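Long-range contact in transcriptional regulator (NtrC family) (Aquifex aeolicus, PDB 3DZD), which probably activates sigma54-dependent transcription as a response regulator with an AAA+ ATPase domain, captured here in its inactive state with bound ADP: residues A[198-203]-A[216-221]. Numbering follows the deposited sequence.
Sequences ELFGHE and GKLELA
The ring of Phe200 takes methyl CD1 of Leu218 over one face, 3.9 Å from its centroid and 23° off the normal, a CH-pi contact offset toward the rim at CD1 and CE1; Lys241 makes a cation-pi contact with the same ring. The site belongs to the AAA+ sigma-54 interaction domain, at the base of the loop that carries the family's GAFTGA sequence between helices 195-200 and 217-220. With CG anti to its carbonyl carbon (chi1 -79°), Leu218 sends its branch back toward helix 195-200, CG meeting Leu199 CD2 at 4.2 Å; leucines suit this apolar place, Leu218 also touching Val245 and Leu199 touching Val238, both on helix 236-248. Backbone joins the helix ends: Leu218 N hydrogen-bonds Leu199 O at 3.1 Å, and a less certain bond runs from Lys217 N to Glu198 O. Glycine suits both Gly201, with positive phi, and the N-cap Gly216, since a side chain on either would strike the backbone opposite; their CA atoms are 3.6 Å apart. Lys217 runs alongside Glu198, and its amine makes a weak hydrogen bond to Asp184 O. Shortening this lysine to an alanine is likely to cost Asp184 O that donor and the Glu198 carboxylate one nearby positive charge, leaving it Lys214, a distant, weak partner. The pairing falls short of a salt bridge: Glu198 OE1 lies 3.5 Å from Lys217 CE but 4.2 Å from Lys217 NZ.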
loop_
_atom_site.group_PDB
_atom_site.type_symbol
_atom_site.label_atom_id
_atom_site.label_comp_id
_atom_site.label_asym_id
_atom_site.label_seq_id
_atom_site.Cartn_x
_atom_site.Cartn_y
_atom_site.Cartn_z
ATOM N N GLU A 198 -7.503 16.621 -9.174
ATOM C CA GLU A 198 -6.644 15.521 -8.757
ATOM C C GLU A 198 -5.654 15.985 -7.702
ATOM O O GLU A 198 -5.319 15.246 -6.779
ATOM C CB GLU A 198 -5.883 14.966 -9.962
ATOM C CG GLU A 198 -6.725 14.105 -10.857
ATOM C CD GLU A 198 -7.070 12.791 -10.204
ATOM O OE1 GLU A 198 -6.149 11.963 -10.026
ATOM O OE2 GLU A 198 -8.259 12.586 -9.867
ATOM N N LEU A 199 -5.186 17.218 -7.852
ATOM C CA LEU A 199 -4.179 17.771 -6.962
ATOM C C LEU A 199 -4.781 18.253 -5.648
ATOM O O LEU A 199 -4.283 17.926 -4.569
ATOM C CB LEU A 199 -3.462 18.949 -7.634
ATOM C CG LEU A 199 -2.235 18.683 -8.502
ATOM C CD1 LEU A 199 -1.639 20.000 -8.995
ATOM C CD2 LEU A 199 -1.197 17.893 -7.726
ATOM N N PHE A 200 -5.844 19.044 -5.753
ATOM C CA PHE A 200 -6.399 19.754 -4.603
ATOM C C PHE A 200 -7.536 19.015 -3.907
ATOM O O PHE A 200 -7.915 19.354 -2.792
ATOM C CB PHE A 200 -6.855 21.152 -5.021
ATOM C CG PHE A 200 -5.727 22.046 -5.431
ATOM C CD1 PHE A 200 -5.029 22.779 -4.484
ATOM C CD2 PHE A 200 -5.347 22.137 -6.757
ATOM C CE1 PHE A 200 -3.980 23.595 -4.855
ATOM C CE2 PHE A 200 -4.299 22.950 -7.137
ATOM C CZ PHE A 200 -3.612 23.681 -6.185
ATOM N N GLY A 201 -8.075 17.999 -4.561
ATOM C CA GLY A 201 -9.205 17.289 -4.005
ATOM C C GLY A 201 -10.422 18.187 -3.946
ATOM O O GLY A 201 -10.329 19.401 -4.163
ATOM N N HIS A 202 -11.571 17.593 -3.657
ATOM C CA HIS A 202 -12.811 18.350 -3.570
ATOM C C HIS A 202 -13.576 17.963 -2.316
ATOM O O HIS A 202 -13.345 16.903 -1.736
ATOM C CB HIS A 202 -13.669 18.119 -4.814
ATOM C CG HIS A 202 -13.824 16.677 -5.184
ATOM N ND1 HIS A 202 -14.881 15.906 -4.749
ATOM C CD2 HIS A 202 -13.056 15.865 -5.946
ATOM C CE1 HIS A 202 -14.757 14.681 -5.227
ATOM N NE2 HIS A 202 -13.657 14.629 -5.957
ATOM N N GLU A 203 -14.489 18.826 -1.899
ATOM C CA GLU A 203 -15.220 18.590 -0.670
ATOM C C GLU A 203 -16.507 19.394 -0.651
ATOM O O GLU A 203 -16.471 20.623 -0.647
ATOM C CB GLU A 203 -14.335 18.935 0.528
ATOM C CG GLU A 203 -15.077 19.183 1.819
ATOM C CD GLU A 203 -15.272 20.658 2.081
ATOM O OE1 GLU A 203 -14.507 21.460 1.505
ATOM O OE2 GLU A 203 -16.185 21.012 2.859
ATOM N N GLY A 216 -6.972 15.351 -2.236
ATOM C CA GLY A 216 -6.106 15.598 -3.373
ATOM C C GLY A 216 -4.766 14.906 -3.219
ATOM O O GLY A 216 -4.388 14.504 -2.116
ATOM N N LYS A 217 -4.051 14.764 -4.331
ATOM C CA LYS A 217 -2.726 14.161 -4.332
ATOM C C LYS A 217 -1.760 14.965 -3.457
ATOM O O LYS A 217 -0.883 14.400 -2.805
ATOM C CB LYS A 217 -2.177 14.084 -5.760
ATOM C CG LYS A 217 -3.107 13.433 -6.758
ATOM C CD LYS A 217 -2.957 11.919 -6.766
ATOM C CE LYS A 217 -3.312 11.333 -8.131
ATOM N NZ LYS A 217 -3.070 9.866 -8.194
ATOM N N LEU A 218 -1.905 16.285 -3.454
ATOM C CA LEU A 218 -1.062 17.111 -2.591
ATOM C C LEU A 218 -1.081 16.546 -1.172
ATOM O O LEU A 218 -0.039 16.311 -0.567
ATOM C CB LEU A 218 -1.536 18.566 -2.588
ATOM C CG LEU A 218 -1.129 19.410 -3.794
ATOM C CD1 LEU A 218 -2.029 20.626 -3.955
ATOM C CD2 LEU A 218 0.319 19.823 -3.657
ATOM N N GLU A 219 -2.286 16.300 -0.674
ATOM C CA GLU A 219 -2.508 15.788 0.669
ATOM C C GLU A 219 -2.052 14.339 0.846
ATOM O O GLU A 219 -1.559 13.960 1.909
ATOM C CB GLU A 219 -3.995 15.903 0.987
ATOM C CG GLU A 219 -4.384 15.496 2.377
ATOM C CD GLU A 219 -5.841 15.804 2.650
ATOM O OE1 GLU A 219 -6.489 16.392 1.755
ATOM O OE2 GLU A 219 -6.332 15.465 3.749
ATOM N N LEU A 220 -2.228 13.528 -0.193
ATOM C CA LEU A 220 -1.850 12.116 -0.129
ATOM C C LEU A 220 -0.335 11.949 -0.077
ATOM O O LEU A 220 0.174 10.888 0.285
ATOM C CB LEU A 220 -2.411 11.355 -1.332
ATOM C CG LEU A 220 -3.923 11.107 -1.328
ATOM C CD1 LEU A 220 -4.446 10.887 -2.733
ATOM C CD2 LEU A 220 -4.264 9.932 -0.441
ATOM N N ALA A 221 0.385 13.005 -0.437
ATOM C CA ALA A 221 1.839 12.943 -0.509
ATOM C C ALA A 221 2.503 13.471 0.758
ATOM O O ALA A 221 3.723 13.537 0.842
ATOM C CB ALA A 221 2.337 13.697 -1.729
#